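Local coordinates for protein heme oxygenase (mycobilin-producing) (Mycobacterium tuberculosis, PDB 6PLE) that degrades heme oxidatively to mycobilins with release of free iron, working as a homodimer, at residues Val3-Ala8 against Leu89-Val94. The protein carries 1 engineered substitution. Residues are numbered along the deposited sequence; the frame is centred on the assembly and turned at random.
Sequences VVKINA and LLEFEV. With BLA (biliverdine IX alpha), chain C.
The Phe92 ring lies on the sheet face that also carries Val4, Ile6 and Leu90, its edge turned to Val4 O, which sits near the ring plane, while its CE1 meets Ile6 CG1 obliquely at 4.0 Å. With Phe92 CG beside its own backbone N (chi1 -53°), the ring reaches back toward Leu90, closing an apolar row; beta-branched Val4 and Ile6 suit an extended strand, and the flat ring lies against them. Paired main-chain bonds fix the antiparallel register: Val4 with Phe92, and Ile6 with Leu90, where Ile6 N meets Leu90 O at 2.7 Å, nearly straight.

The face carrying Lys5, Asn7, Leu89 and Glu91 mixes polar and apolar groups. Lys5 is long enough to cross to Glu91: NZ forms a salt bridge with Glu91 OE1 at 3.1 Å, on its anti lone pair, and a second with Asp60, and a water links NZ to Phe92 O. Asn7 chi1 (173°) directs its amide to biliverdin, where ND2, an N-H donor a carboxylate would lack, gives OB a 2.9 Å bond. Leu89 CD1 lies 3.8 Å from CBC of this pigment. First and last strands thus pair at the edge of the ferredoxin-like antiparallel sheet of the dimeric alpha-beta barrel superfamily, one end bordering the biliverdin pocket.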
loop_
_atom_site.group_PDB
_atom_site.type_symbol
_atom_site.label_atom_id
_atom_site.label_comp_id
_atom_site.label_asym_id
_atom_site.label_seq_id
_atom_site.Cartn_x
_atom_site.Cartn_y
_atom_site.Cartn_z
ATOM N N VAL A 3 12.996 -12.201 15.114
ATOM C CA VAL A 3 11.725 -12.425 14.455
ATOM C C VAL A 3 12.009 -12.637 12.986
ATOM O O VAL A 3 13.106 -12.362 12.501
ATOM C CB VAL A 3 10.760 -11.254 14.688
ATOM C CG1 VAL A 3 10.767 -10.902 16.162
ATOM C CG2 VAL A 3 11.208 -10.043 13.893
ATOM N N VAL A 4 11.016 -13.152 12.272
ATOM C CA VAL A 4 11.124 -13.344 10.830
ATOM C C VAL A 4 9.839 -12.852 10.205
ATOM O O VAL A 4 8.754 -13.181 10.690
ATOM C CB VAL A 4 11.379 -14.815 10.442
ATOM C CG1 VAL A 4 11.066 -15.031 8.983
ATOM C CG2 VAL A 4 12.798 -15.178 10.705
ATOM N N LYS A 5 9.961 -12.056 9.155
ATOM C CA LYS A 5 8.844 -11.571 8.366
ATOM C C LYS A 5 8.956 -12.209 7.000
ATOM O O LYS A 5 9.952 -11.999 6.309
ATOM C CB LYS A 5 8.891 -10.049 8.197
ATOM C CG LYS A 5 8.120 -9.205 9.194
ATOM C CD LYS A 5 8.442 -9.537 10.623
ATOM C CE LYS A 5 7.692 -8.598 11.530
ATOM N NZ LYS A 5 7.065 -9.246 12.716
ATOM N N ILE A 6 7.920 -12.924 6.574
ATOM C CA ILE A 6 7.900 -13.503 5.242
ATOM C C ILE A 6 6.853 -12.779 4.425
ATOM O O ILE A 6 5.736 -12.550 4.907
ATOM C CB ILE A 6 7.637 -15.011 5.284
ATOM C CG1 ILE A 6 8.835 -15.696 5.959
ATOM C CG2 ILE A 6 7.383 -15.515 3.873
ATOM C CD1 ILE A 6 8.844 -17.197 5.793
ATOM N N ASN A 7 7.217 -12.405 3.199
ATOM C CA ASN A 7 6.332 -11.673 2.297
ATOM C C ASN A 7 6.104 -12.531 1.059
ATOM O O ASN A 7 7.005 -12.707 0.235
ATOM C CB ASN A 7 6.916 -10.294 1.950
ATOM C CG ASN A 7 6.112 -9.553 0.883
ATOM O OD1 ASN A 7 5.027 -9.980 0.467
ATOM N ND2 ASN A 7 6.655 -8.424 0.430
ATOM N N ALA A 8 4.901 -13.070 0.926
ATOM C CA ALA A 8 4.574 -13.861 -0.255
ATOM C C ALA A 8 4.127 -12.912 -1.359
ATOM O O ALA A 8 3.006 -12.411 -1.345
ATOM C CB ALA A 8 3.515 -14.905 0.073
ATOM N N LEU A 89 1.941 -10.579 4.469
ATOM C CA LEU A 89 2.991 -10.509 5.469
ATOM C C LEU A 89 2.710 -11.590 6.490
ATOM O O LEU A 89 1.773 -11.473 7.290
ATOM C CB LEU A 89 3.062 -9.143 6.135
ATOM C CG LEU A 89 4.335 -8.945 6.957
ATOM C CD1 LEU A 89 5.456 -8.472 6.040
ATOM C CD2 LEU A 89 4.080 -7.948 8.084
ATOM N N LEU A 90 3.500 -12.655 6.431
ATOM C CA LEU A 90 3.459 -13.714 7.419
ATOM C C LEU A 90 4.533 -13.411 8.453
ATOM O O LEU A 90 5.692 -13.193 8.098
ATOM C CB LEU A 90 3.687 -15.081 6.754
ATOM C CG LEU A 90 3.172 -15.171 5.298
ATOM C CD1 LEU A 90 3.509 -16.491 4.622
ATOM C CD2 LEU A 90 1.669 -14.957 5.214
ATOM N N GLU A 91 4.144 -13.390 9.720
ATOM C CA GLU A 91 4.993 -12.941 10.803
ATOM C C GLU A 91 5.169 -14.046 11.838
ATOM O O GLU A 91 4.190 -14.655 12.287
ATOM C CB GLU A 91 4.401 -11.688 11.437
ATOM C CG GLU A 91 4.225 -10.576 10.431
ATOM C CD GLU A 91 3.563 -9.351 11.008
ATOM O OE1 GLU A 91 4.146 -8.713 11.914
ATOM O OE2 GLU A 91 2.456 -9.019 10.535
ATOM N N PHE A 92 6.420 -14.274 12.235
ATOM C CA PHE A 92 6.791 -15.414 13.059
ATOM C C PHE A 92 7.756 -14.987 14.150
ATOM O O PHE A 92 8.440 -13.973 14.028
ATOM C CB PHE A 92 7.476 -16.496 12.238
ATOM C CG PHE A 92 6.712 -16.933 11.047
ATOM C CD1 PHE A 92 6.837 -16.267 9.852
ATOM C CD2 PHE A 92 5.870 -18.046 11.121
ATOM C CE1 PHE A 92 6.130 -16.695 8.753
ATOM C CE2 PHE A 92 5.168 -18.475 10.042
ATOM C CZ PHE A 92 5.297 -17.820 8.851
ATOM N N GLU A 93 7.835 -15.802 15.199
ATOM C CA GLU A 93 8.925 -15.756 16.165
ATOM C C GLU A 93 9.845 -16.951 15.931
ATOM O O GLU A 93 9.366 -18.067 15.705
ATOM C CB GLU A 93 8.402 -15.776 17.601
ATOM C CG GLU A 93 8.121 -14.402 18.182
ATOM C CD GLU A 93 8.479 -14.280 19.661
ATOM O OE1 GLU A 93 8.064 -13.282 20.300
ATOM O OE2 GLU A 93 9.175 -15.169 20.183
ATOM N N VAL A 94 11.159 -16.711 15.962
ATOM C CA VAL A 94 12.172 -17.748 15.746
ATOM C C VAL A 94 12.328 -18.574 17.018
ATOM O O VAL A 94 12.870 -18.093 18.012
ATOM C CB VAL A 94 13.516 -17.142 15.336
ATOM C CG1 VAL A 94 14.521 -18.234 15.029
ATOM C CG2 VAL A 94 13.343 -16.226 14.142
HETATM C CHA BLA C . 9.643 -5.193 -3.962
HETATM N NA BLA C . 10.996 -5.061 -1.777
HETATM C C1A BLA C . 10.901 -4.954 -3.114
HETATM C C2A BLA C . 12.108 -4.612 -3.626
HETATM C C3A BLA C . 12.971 -4.503 -2.576
HETATM C C4A BLA C . 12.264 -4.784 -1.417
HETATM C CMA BLA C . 14.452 -4.153 -2.669
HETATM C CAA BLA C . 12.306 -4.427 -5.134
HETATM C CBA BLA C . 12.076 -2.962 -5.545
HETATM C CGA BLA C . 10.676 -2.755 -6.135
HETATM O O1A BLA C . 10.236 -3.439 -7.095
HETATM O O2A BLA C . 9.948 -1.860 -5.656
HETATM C CHB BLA C . 12.722 -4.826 0.066
HETATM N NB BLA C . 10.596 -6.191 0.552
HETATM C C1B BLA C . 11.929 -5.502 0.922
HETATM C C2B BLA C . 12.106 -5.759 2.387
HETATM C C3B BLA C . 11.003 -6.522 2.871
HETATM C C4B BLA C . 10.015 -6.830 1.797
HETATM C CMB BLA C . 13.287 -5.283 3.254
HETATM O OB BLA C . 8.999 -7.424 1.878
HETATM C CAB BLA C . 10.812 -6.980 4.308
HETATM C CBB BLA C . 10.507 -6.096 5.237
HETATM N NC BLA C . 7.999 -4.370 0.929
HETATM C C1C BLA C . 8.192 -4.229 2.454
HETATM C C2C BLA C . 6.914 -4.663 3.089
HETATM C C3C BLA C . 5.977 -5.053 2.083
HETATM C C4C BLA C . 6.567 -4.890 0.721
HETATM C CMC BLA C . 6.670 -4.680 4.600
HETATM O OC BLA C . 9.166 -3.847 3.008
HETATM C CAC BLA C . 4.542 -5.566 2.265
HETATM C CBC BLA C . 4.276 -6.657 2.934
HETATM C CHD BLA C . 5.929 -5.200 -0.400
HETATM N ND BLA C . 8.145 -5.121 -1.875
HETATM C C1D BLA C . 6.685 -5.297 -1.733
HETATM C C2D BLA C . 6.059 -5.535 -3.068
HETATM C C3D BLA C . 7.157 -5.529 -4.048
HETATM C C4D BLA C . 8.460 -5.273 -3.342
HETATM C CMD BLA C . 4.565 -5.758 -3.364
HETATM C CAD BLA C . 7.096 -5.690 -5.557
HETATM C CBD BLA C . 7.281 -4.258 -6.072
HETATM C CGD BLA C . 7.046 -4.187 -7.574
HETATM O O1D BLA C . 5.948 -4.561 -8.049
HETATM O O2D BLA C . 7.952 -3.743 -8.325
HETATM O O HOH W 1 7.220 -11.608 14.289
#